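Peptide methionine sulfoxide reductase msrA/msrB (Neisseria gonorrhoeae, PDB 2H30) carries an N-terminal thioredoxin-like domain that can use electrons from DsbD to reduce the methionine sulfoxide reductases downstream of it. Local coordinates at residues Leu74-Pro80 with Leu103-Asn109; Thr41-Ala47 with Tyr122-Ile128; Val134-Val138 with Pro154-Leu158. The protein carries 2 engineered substitutions. One frame throughout, in Å; residues are numbered along the deposited sequence.

Contact 1. Residues Leu74-Pro80 with Leu103-Asn109; sequences LITVASP and LPVVTDN
T76 and P104 meet through one carbonyl oxygen with two donors. P104 O accepts from T76 OG1 at 2.8 Å, the hydroxyl lying in the carbonyl plane on a lone pair, and also from T76 N, which comes in from above that plane at 3.0 Å. Chi1 of 78° sets OG1 between its own N and carbonyl carbon, and this lets a single residue offer both donors to one acceptor. The same hydroxyl, while donating to P104 O, is also hydrogen-bonded to W46 NE1.

From here the two strands run in parallel register, and alternate residues supply the backbone bonds. V106 N gives to T76 O, A78 N to V106 O at 2.9 Å, and D108 N to A78 O along a nearly straight path (171° at the hydrogen). The amides of I75 and V77 belong to the other edge of this strand, where they bond to strand 41-45. Beyond the last bridge the link weakens: N109 ND2 reaches P80 O at 3.3 Å, well above the carbonyl plane. A water joins S79 OG to D108 OD2, to which it donates at 2.6 Å, while both D108 carboxylate oxygens also take backbone amides, from T112 and I113, where helix 112-116 begins.

Apolar contacts lie on both faces. V77 and V106 lie side by side on one, V77 CG2 to V106 CB 4.1 Å. On the other, T76 CG2 meets L103 CD1 at 3.7 Å, A78 CB meets V105 CG1, and A78 and V105 turn to F91 and Y95 of helix 90-95. Two parallel neighbouring strands joined through that helix form a beta-alpha-beta unit, here within the sheet of a thioredoxin-like fold.

Contact 2. Residues Thr41-Ala47 with Tyr122-Ile128; sequences TLIKFWA and YPSWALI
I128 N gives its hydrogen to T41 O at 2.8 Å and 179°, in effect a straight bond, and T41 N returns one to I128 O. This reciprocal pair repeats at I43 with A126 and at F45 with S124, where the last bond, S124 N to F45 O, lengthens to 3.3 Å. The two strands are thus antiparallel throughout.

Side chains then sort to two faces. On one, K44 lies across the indole of W125: its CB sits over the six-membered ring, 3.6 Å from the centroid and 9° off the normal. With CG anti to the backbone N (chi1 -176°) and the rest extended, the lysine runs out along the rim, K44 CD 3.5 Å from W125 CZ2, and brings NZ to a salt bridge with E56. W125 NE1, at the ring's edge, donates in plane to a water at 2.9 Å, which K44 NZ touches only weakly. L42 CG approaches W125 CE3 obliquely, at 3.5 Å. The other face carries F45, whose ring edge meets A126 CB, and I43, whose CD1 meets I128 CG1.

Past the strand ends, the Y122 ring packs against W46-A47, one face taking W46 C near its centre and A47 N toward the rim; A47 CB lies 3.6 Å from Y122 CD2. W46 and Y122 both pack on C53. The peptide bond from Y122 to P123 is cis, and with Y122 against the CxxC at the start of helix 51-64 this probably corresponds to the cis-proline loop of the thioredoxin fold, consistent with a thiol-disulfide exchange site.

Contact 3. Residues Val134-Val138 with Pro154-Leu158; sequences VQRIV and PNADL
R136 grips A156 O with both terminal nitrogens of its guanidinium, NH1 at 2.8 Å and NH2 at 3.0 Å. NH1 has a second acceptor, P154 O, at 2.7 Å. All three acceptors lie within 2° of the guanidinium plane, so the carbonyls of P154 and A156, one residue to either side of N155, fix the rotation of the already planar group. The NH2 bond runs nearly along the C=O axis, whereas NH1 meets both oxygens tilted from their carbonyl planes. A bend at chi2 (78°) folds the arginine's aliphatic part back past P154 O, with R136 CD only 3.3 Å from it, before the head turns to the loop.

Outside this polar centre the contact becomes largely apolar. L158 comes from the opposite direction: its CD1 lies over one face of the guanidinium, and its CG is 3.8 Å from R136 NH2. The same CD1 packs against V138 CG2, and L150 of helix 144-152 touches both L158 and R136. At the other end, Q135 crosses P154 obliquely, Q135 OE1 3.6 Å from P154 CB, while NE2 is taken by D133.

That Q135 and R136 should both reach the segment 154-158 follows from a classic beta bulge, in which the two residues together oppose L127 of strand 124-128. The irregularity puts both side chains on the same side of the outermost strand, against the loop that leaves helix 144-152. A bulged edge strand with an arginine binding two loop carbonyls thus ties the chain's C-terminal region to the border of the thioredoxin-like sheet.

How the contacts relate
Contacts 1 and 2 are buried core and share a sheet: strands 73-78 and 41-45 are neighbours, tied directly by V77 N to K44 O and I75 O to K44 N, with contact 1 nested inside the loop that contact 2 closes. Both are built on backbone pairing, parallel in the first and antiparallel in the second. Contact 3 sits about 20 Å from contact 1, centre to centre, and nearer the surface; it reaches contact 2 through the bonds of L127 with Q135 and R136 and through P154 packing on L127. There a charged side chain meeting loop carbonyls does the work that strand-to-strand amides do further inside.

Contact 1. Residues Leu74-Pro80 with Leu103-Asn109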
loop_
_atom_site.group_PDB
_atom_site.type_symbol
_atom_site.label_atom_id
_atom_site.label_comp_id
_atom_site.label_asym_id
_atom_site.label_seq_id
_atom_site.Cartn_x
_atom_site.Cartn_y
_atom_site.Cartn_z
ATOM N N LEU A 74 4.246 6.656 1.335
ATOM C CA LEU A 74 4.208 5.268 0.848
ATOM C C LEU A 74 3.727 4.383 1.984
ATOM O O LEU A 74 4.302 4.348 3.096
ATOM C CB LEU A 74 5.612 4.845 0.447
ATOM C CG LEU A 74 5.794 4.743 -1.019
ATOM C CD1 LEU A 74 7.256 4.421 -1.296
ATOM C CD2 LEU A 74 4.978 3.615 -1.583
ATOM N N ILE A 75 2.601 3.725 1.717
ATOM C CA ILE A 75 2.067 2.792 2.704
ATOM C C ILE A 75 1.635 1.481 2.063
ATOM O O ILE A 75 1.493 1.407 0.838
ATOM C CB ILE A 75 0.910 3.413 3.491
ATOM C CG1 ILE A 75 -0.235 3.651 2.559
ATOM C CG2 ILE A 75 1.358 4.732 4.206
ATOM C CD1 ILE A 75 -1.519 3.943 3.295
ATOM N N THR A 76 1.466 0.455 2.883
ATOM C CA THR A 76 0.938 -0.804 2.343
ATOM C C THR A 76 -0.319 -1.155 3.144
ATOM O O THR A 76 -0.459 -0.702 4.290
ATOM C CB THR A 76 1.951 -1.975 2.400
ATOM O OG1 THR A 76 2.028 -2.496 3.736
ATOM C CG2 THR A 76 3.340 -1.459 1.908
ATOM N N VAL A 77 -1.182 -1.949 2.534
ATOM C CA VAL A 77 -2.420 -2.394 3.172
ATOM C C VAL A 77 -2.524 -3.911 3.061
ATOM O O VAL A 77 -2.499 -4.459 1.960
ATOM C CB VAL A 77 -3.608 -1.802 2.497
ATOM C CG1 VAL A 77 -4.925 -2.412 3.079
ATOM C CG2 VAL A 77 -3.608 -0.263 2.712
ATOM N N ALA A 78 -2.686 -4.539 4.232
ATOM C CA ALA A 78 -3.088 -5.956 4.303
ATOM C C ALA A 78 -4.502 -5.953 4.853
ATOM O O ALA A 78 -4.864 -5.040 5.572
ATOM C CB ALA A 78 -2.197 -6.765 5.191
ATOM N N SER A 79 -5.269 -6.973 4.479
ATOM C CA SER A 79 -6.740 -6.964 4.721
ATOM C C SER A 79 -7.157 -8.239 5.424
ATOM O O SER A 79 -7.630 -9.171 4.769
ATOM C CB SER A 79 -7.493 -6.746 3.398
ATOM O OG SER A 79 -7.156 -5.486 2.814
ATOM N N PRO A 80 -6.957 -8.293 6.746
ATOM C CA PRO A 80 -7.309 -9.538 7.480
ATOM C C PRO A 80 -8.736 -10.005 7.199
ATOM O O PRO A 80 -9.670 -9.207 7.157
ATOM C CB PRO A 80 -7.135 -9.132 8.951
ATOM C CG PRO A 80 -5.999 -8.094 8.927
ATOM C CD PRO A 80 -6.357 -7.291 7.637
ATOM N N LEU A 103 8.534 -0.329 7.176
ATOM C CA LEU A 103 7.436 -0.416 6.238
ATOM C C LEU A 103 6.056 -0.234 6.904
ATOM O O LEU A 103 5.685 -1.052 7.756
ATOM C CB LEU A 103 7.462 -1.842 5.646
ATOM C CG LEU A 103 6.430 -2.024 4.481
ATOM C CD1 LEU A 103 6.709 -1.115 3.303
ATOM C CD2 LEU A 103 6.479 -3.482 4.096
ATOM N N PRO A 104 5.289 0.793 6.513
ATOM C CA PRO A 104 3.956 0.891 7.101
ATOM C C PRO A 104 2.996 -0.154 6.581
ATOM O O PRO A 104 2.929 -0.351 5.346
ATOM C CB PRO A 104 3.494 2.308 6.715
ATOM C CG PRO A 104 4.759 3.011 6.245
ATOM C CD PRO A 104 5.631 1.931 5.649
ATOM N N VAL A 105 2.372 -0.891 7.507
ATOM C CA VAL A 105 1.402 -1.875 7.120
ATOM C C VAL A 105 0.078 -1.547 7.788
ATOM O O VAL A 105 -0.104 -1.888 8.991
ATOM C CB VAL A 105 1.826 -3.315 7.445
ATOM C CG1 VAL A 105 0.720 -4.260 6.978
ATOM C CG2 VAL A 105 3.200 -3.664 6.759
ATOM N N VAL A 106 -0.849 -0.989 7.026
ATOM C CA VAL A 106 -2.197 -0.744 7.572
ATOM C C VAL A 106 -2.933 -2.066 7.542
ATOM O O VAL A 106 -2.870 -2.801 6.567
ATOM C CB VAL A 106 -2.910 0.277 6.704
ATOM C CG1 VAL A 106 -4.437 0.428 7.094
ATOM C CG2 VAL A 106 -2.211 1.606 6.741
ATOM N N THR A 107 -3.715 -2.353 8.586
ATOM C CA THR A 107 -4.500 -3.567 8.640
ATOM C C THR A 107 -5.974 -3.177 8.473
ATOM O O THR A 107 -6.551 -2.504 9.362
ATOM C CB THR A 107 -4.228 -4.371 9.929
ATOM O OG1 THR A 107 -4.363 -3.553 11.112
ATOM C CG2 THR A 107 -2.861 -4.954 9.903
ATOM N N ASP A 108 -6.561 -3.573 7.367
ATOM C CA ASP A 108 -7.949 -3.208 7.024
ATOM C C ASP A 108 -8.782 -4.465 7.214
ATOM O O ASP A 108 -8.902 -5.292 6.334
ATOM C CB ASP A 108 -7.986 -2.774 5.559
ATOM C CG ASP A 108 -9.351 -2.301 5.099
ATOM O OD1 ASP A 108 -10.369 -2.564 5.808
ATOM O OD2 ASP A 108 -9.399 -1.693 4.009
ATOM N N ASN A 109 -9.382 -4.587 8.422
ATOM C CA ASN A 109 -10.109 -5.812 8.730
ATOM C C ASN A 109 -11.293 -5.924 7.790
ATOM O O ASN A 109 -12.129 -4.970 7.741
ATOM C CB ASN A 109 -10.546 -5.739 10.204
ATOM C CG ASN A 109 -11.107 -7.078 10.725
ATOM O OD1 ASN A 109 -11.742 -7.107 11.793
ATOM N ND2 ASN A 109 -10.902 -8.154 10.002
HETATM O O HOH W 1 -8.324 -3.086 2.033
#

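Contact 2. Residues Thr41-Ala47 with Tyr122-Ile128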
loop_
_atom_site.group_PDB
_atom_site.type_symbol
_atom_site.label_atom_id
_atom_site.label_comp_id
_atom_site.label_asym_id
_atom_site.label_seq_id
_atom_site.Cartn_x
_atom_site.Cartn_y
_atom_site.Cartn_z
ATOM N N THR A 41 -0.493 9.781 -1.881
ATOM C CA THR A 41 -0.214 8.554 -1.173
ATOM C C THR A 41 -0.186 7.427 -2.176
ATOM O O THR A 41 -1.127 7.248 -2.993
ATOM C CB THR A 41 -1.291 8.291 -0.105
ATOM O OG1 THR A 41 -1.208 9.387 0.854
ATOM C CG2 THR A 41 -0.998 7.013 0.680
ATOM N N LEU A 42 0.899 6.647 -2.107
ATOM C CA LEU A 42 1.047 5.473 -2.989
ATOM C C LEU A 42 0.838 4.275 -2.097
ATOM O O LEU A 42 1.549 4.118 -1.086
ATOM C CB LEU A 42 2.462 5.477 -3.595
ATOM C CG LEU A 42 2.686 4.272 -4.490
ATOM C CD1 LEU A 42 1.748 4.241 -5.723
ATOM C CD2 LEU A 42 4.211 4.386 -4.870
ATOM N N ILE A 43 -0.179 3.472 -2.417
ATOM C CA ILE A 43 -0.578 2.361 -1.528
ATOM C C ILE A 43 -0.344 1.036 -2.209
ATOM O O ILE A 43 -0.825 0.833 -3.340
ATOM C CB ILE A 43 -2.070 2.418 -1.194
ATOM C CG1 ILE A 43 -2.408 3.776 -0.552
ATOM C CG2 ILE A 43 -2.448 1.240 -0.271
ATOM C CD1 ILE A 43 -3.922 3.935 -0.386
ATOM N N LYS A 44 0.355 0.149 -1.552
ATOM C CA LYS A 44 0.536 -1.240 -2.079
ATOM C C LYS A 44 -0.401 -2.177 -1.300
ATOM O O LYS A 44 -0.249 -2.239 -0.053
ATOM C CB LYS A 44 1.967 -1.709 -1.826
ATOM C CG LYS A 44 2.179 -3.111 -2.457
ATOM C CD LYS A 44 3.569 -3.605 -2.204
ATOM C CE LYS A 44 3.840 -4.707 -3.310
ATOM N NZ LYS A 44 5.245 -4.899 -3.346
ATOM N N PHE A 45 -1.292 -2.869 -2.024
ATOM C CA PHE A 45 -2.185 -3.882 -1.426
ATOM C C PHE A 45 -1.519 -5.227 -1.608
ATOM O O PHE A 45 -1.057 -5.568 -2.715
ATOM C CB PHE A 45 -3.540 -3.894 -2.151
ATOM C CG PHE A 45 -4.307 -2.620 -1.953
ATOM C CD1 PHE A 45 -4.070 -1.502 -2.750
ATOM C CD2 PHE A 45 -5.213 -2.534 -0.915
ATOM C CE1 PHE A 45 -4.803 -0.313 -2.509
ATOM C CE2 PHE A 45 -5.971 -1.357 -0.684
ATOM C CZ PHE A 45 -5.768 -0.240 -1.465
ATOM N N TRP A 46 -1.551 -6.020 -0.544
ATOM C CA TRP A 46 -0.896 -7.324 -0.563
ATOM C C TRP A 46 -1.550 -8.292 0.411
ATOM O O TRP A 46 -2.440 -7.902 1.182
ATOM C CB TRP A 46 0.605 -7.162 -0.253
ATOM C CG TRP A 46 0.925 -6.652 1.125
ATOM C CD1 TRP A 46 0.890 -5.334 1.543
ATOM C CD2 TRP A 46 1.434 -7.408 2.221
ATOM N NE1 TRP A 46 1.310 -5.254 2.885
ATOM C CE2 TRP A 46 1.602 -6.525 3.313
ATOM C CE3 TRP A 46 1.667 -8.776 2.406
ATOM C CZ2 TRP A 46 2.102 -6.929 4.544
ATOM C CZ3 TRP A 46 2.138 -9.190 3.664
ATOM C CH2 TRP A 46 2.341 -8.287 4.714
ATOM N N ALA A 47 -1.111 -9.565 0.355
ATOM C CA ALA A 47 -1.567 -10.606 1.264
ATOM C C ALA A 47 -0.430 -11.517 1.620
ATOM O O ALA A 47 0.480 -11.732 0.805
ATOM C CB ALA A 47 -2.683 -11.416 0.655
ATOM N N TYR A 122 -3.364 -9.387 -6.212
ATOM C CA TYR A 122 -2.198 -8.844 -5.492
ATOM C C TYR A 122 -0.920 -9.220 -6.193
ATOM O O TYR A 122 -0.824 -10.330 -6.834
ATOM C CB TYR A 122 -2.148 -9.420 -4.092
ATOM C CG TYR A 122 -3.324 -9.068 -3.192
ATOM C CD1 TYR A 122 -3.796 -7.746 -3.099
ATOM C CD2 TYR A 122 -3.910 -10.026 -2.402
ATOM C CE1 TYR A 122 -4.823 -7.409 -2.185
ATOM C CE2 TYR A 122 -4.962 -9.688 -1.523
ATOM C CZ TYR A 122 -5.373 -8.384 -1.426
ATOM O OH TYR A 122 -6.341 -8.003 -0.553
ATOM N N PRO A 123 0.087 -8.358 -6.062
ATOM C CA PRO A 123 -0.044 -7.001 -5.498
ATOM C C PRO A 123 -0.839 -6.126 -6.457
ATOM O O PRO A 123 -0.988 -6.454 -7.641
ATOM C CB PRO A 123 1.406 -6.493 -5.469
ATOM C CG PRO A 123 2.158 -7.397 -6.410
ATOM C CD PRO A 123 1.429 -8.649 -6.613
ATOM N N SER A 124 -1.377 -5.056 -5.912
ATOM C CA SER A 124 -1.881 -3.958 -6.738
ATOM C C SER A 124 -1.549 -2.680 -6.023
ATOM O O SER A 124 -1.238 -2.697 -4.809
ATOM C CB SER A 124 -3.417 -4.009 -6.879
ATOM O OG SER A 124 -3.785 -5.066 -7.781
ATOM N N TRP A 125 -1.590 -1.580 -6.775
ATOM C CA TRP A 125 -1.200 -0.268 -6.208
ATOM C C TRP A 125 -2.276 0.743 -6.466
ATOM O O TRP A 125 -2.954 0.657 -7.505
ATOM C CB TRP A 125 0.069 0.199 -6.909
ATOM C CG TRP A 125 1.286 -0.675 -6.545
ATOM C CD1 TRP A 125 1.649 -1.908 -7.112
ATOM C CD2 TRP A 125 2.308 -0.330 -5.630
ATOM N NE1 TRP A 125 2.838 -2.330 -6.521
ATOM C CE2 TRP A 125 3.253 -1.393 -5.608
ATOM C CE3 TRP A 125 2.483 0.746 -4.759
ATOM C CZ2 TRP A 125 4.406 -1.356 -4.781
ATOM C CZ3 TRP A 125 3.629 0.799 -3.933
ATOM C CH2 TRP A 125 4.576 -0.274 -3.944
ATOM N N ALA A 126 -2.435 1.674 -5.533
ATOM C CA ALA A 126 -3.312 2.820 -5.823
ATOM C C ALA A 126 -2.590 4.115 -5.530
ATOM O O ALA A 126 -1.805 4.187 -4.600
ATOM C CB ALA A 126 -4.603 2.730 -4.998
ATOM N N LEU A 127 -2.844 5.141 -6.363
ATOM C CA LEU A 127 -2.299 6.446 -6.114
ATOM C C LEU A 127 -3.505 7.338 -5.720
ATOM O O LEU A 127 -4.446 7.432 -6.502
ATOM C CB LEU A 127 -1.571 6.965 -7.376
ATOM C CG LEU A 127 -0.990 8.378 -7.145
ATOM C CD1 LEU A 127 0.268 8.222 -6.330
ATOM C CD2 LEU A 127 -0.762 8.946 -8.505
ATOM N N ILE A 128 -3.381 7.881 -4.522
ATOM C CA ILE A 128 -4.382 8.828 -3.928
ATOM C C ILE A 128 -3.774 10.223 -4.007
ATOM O O ILE A 128 -2.673 10.461 -3.542
ATOM C CB ILE A 128 -4.666 8.514 -2.465
ATOM C CG1 ILE A 128 -4.932 7.015 -2.242
ATOM C CG2 ILE A 128 -5.856 9.351 -1.950
ATOM C CD1 ILE A 128 -6.072 6.496 -3.067
HETATM O O HOH W 2 4.993 -4.285 -6.732
HETATM O O HOH W 3 -5.100 -5.819 1.055
#

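Contact 3. Residues Val134-Val138 with Pro154-Leu158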
loop_
_atom_site.group_PDB
_atom_site.type_symbol
_atom_site.label_atom_id
_atom_site.label_comp_id
_atom_site.label_asym_id
_atom_site.label_seq_id
_atom_site.Cartn_x
_atom_site.Cartn_y
_atom_site.Cartn_z
ATOM N N VAL A 134 -9.007 9.179 -5.486
ATOM C CA VAL A 134 -8.291 8.089 -6.151
ATOM C C VAL A 134 -7.941 8.525 -7.565
ATOM O O VAL A 134 -8.806 8.905 -8.379
ATOM C CB VAL A 134 -9.156 6.845 -6.242
ATOM C CG1 VAL A 134 -8.396 5.703 -6.958
ATOM C CG2 VAL A 134 -9.500 6.379 -4.807
ATOM N N GLN A 135 -6.638 8.472 -7.899
ATOM C CA GLN A 135 -6.148 8.906 -9.214
ATOM C C GLN A 135 -5.741 7.783 -10.153
ATOM O O GLN A 135 -5.848 7.907 -11.373
ATOM C CB GLN A 135 -4.991 9.877 -9.061
ATOM C CG GLN A 135 -5.491 11.111 -8.318
ATOM C CD GLN A 135 -4.459 12.141 -8.112
ATOM O OE1 GLN A 135 -3.299 11.836 -7.938
ATOM N NE2 GLN A 135 -4.918 13.395 -7.968
ATOM N N ARG A 136 -5.294 6.660 -9.600
ATOM C CA ARG A 136 -4.824 5.591 -10.448
ATOM C C ARG A 136 -4.842 4.306 -9.632
ATOM O O ARG A 136 -4.540 4.316 -8.425
ATOM C CB ARG A 136 -3.336 5.862 -10.846
ATOM C CG ARG A 136 -2.715 4.908 -11.843
ATOM C CD ARG A 136 -3.207 5.268 -13.291
ATOM N NE ARG A 136 -2.553 4.436 -14.282
ATOM C CZ ARG A 136 -1.492 4.850 -14.967
ATOM N NH1 ARG A 136 -1.004 6.073 -14.749
ATOM N NH2 ARG A 136 -0.968 4.035 -15.866
ATOM N N ILE A 137 -5.235 3.221 -10.287
ATOM C CA ILE A 137 -5.093 1.851 -9.715
ATOM C C ILE A 137 -4.366 0.995 -10.739
ATOM O O ILE A 137 -4.668 0.996 -11.950
ATOM C CB ILE A 137 -6.475 1.196 -9.438
ATOM C CG1 ILE A 137 -7.221 2.007 -8.366
ATOM C CG2 ILE A 137 -6.286 -0.222 -8.943
ATOM C CD1 ILE A 137 -8.726 1.705 -8.288
ATOM N N VAL A 138 -3.326 0.307 -10.260
ATOM C CA VAL A 138 -2.521 -0.547 -11.102
ATOM C C VAL A 138 -2.617 -1.960 -10.579
ATOM O O VAL A 138 -2.292 -2.229 -9.431
ATOM C CB VAL A 138 -1.034 -0.071 -11.089
ATOM C CG1 VAL A 138 -0.169 -1.007 -11.949
ATOM C CG2 VAL A 138 -0.959 1.399 -11.607
ATOM N N PRO A 154 0.208 11.126 -11.862
ATOM C CA PRO A 154 -0.700 9.956 -11.721
ATOM C C PRO A 154 -1.132 9.307 -13.047
ATOM O O PRO A 154 -1.545 8.123 -13.066
ATOM C CB PRO A 154 -1.944 10.574 -11.053
ATOM C CG PRO A 154 -1.833 12.076 -11.271
ATOM C CD PRO A 154 -0.328 12.358 -11.255
ATOM N N ASN A 155 -0.988 10.055 -14.158
ATOM C CA ASN A 155 -1.353 9.547 -15.482
ATOM C C ASN A 155 -0.178 9.036 -16.283
ATOM O O ASN A 155 -0.297 8.747 -17.468
ATOM C CB ASN A 155 -2.068 10.630 -16.297
ATOM C CG ASN A 155 -3.312 11.103 -15.612
ATOM O OD1 ASN A 155 -4.121 10.277 -15.170
ATOM N ND2 ASN A 155 -3.442 12.396 -15.464
ATOM N N ALA A 156 0.946 8.836 -15.597
ATOM C CA ALA A 156 2.111 8.260 -16.260
ATOM C C ALA A 156 1.844 7.010 -17.050
ATOM O O ALA A 156 1.173 6.071 -16.581
ATOM C CB ALA A 156 3.217 7.959 -15.215
ATOM N N ASP A 157 2.503 6.896 -18.216
ATOM C CA ASP A 157 2.457 5.716 -18.987
ATOM C C ASP A 157 3.407 4.643 -18.443
ATOM O O ASP A 157 4.620 4.668 -18.717
ATOM C CB ASP A 157 2.847 6.027 -20.452
ATOM C CG ASP A 157 2.901 4.789 -21.318
ATOM O OD1 ASP A 157 2.765 3.617 -20.828
ATOM O OD2 ASP A 157 3.108 4.984 -22.549
ATOM N N LEU A 158 2.901 3.727 -17.638
ATOM C CA LEU A 158 3.767 2.729 -17.065
ATOM C C LEU A 158 4.223 1.617 -17.997
ATOM O O LEU A 158 5.251 0.987 -17.799
ATOM C CB LEU A 158 3.085 2.154 -15.806
ATOM C CG LEU A 158 2.638 3.200 -14.810
ATOM C CD1 LEU A 158 2.036 2.442 -13.614
ATOM C CD2 LEU A 158 3.749 4.095 -14.323
#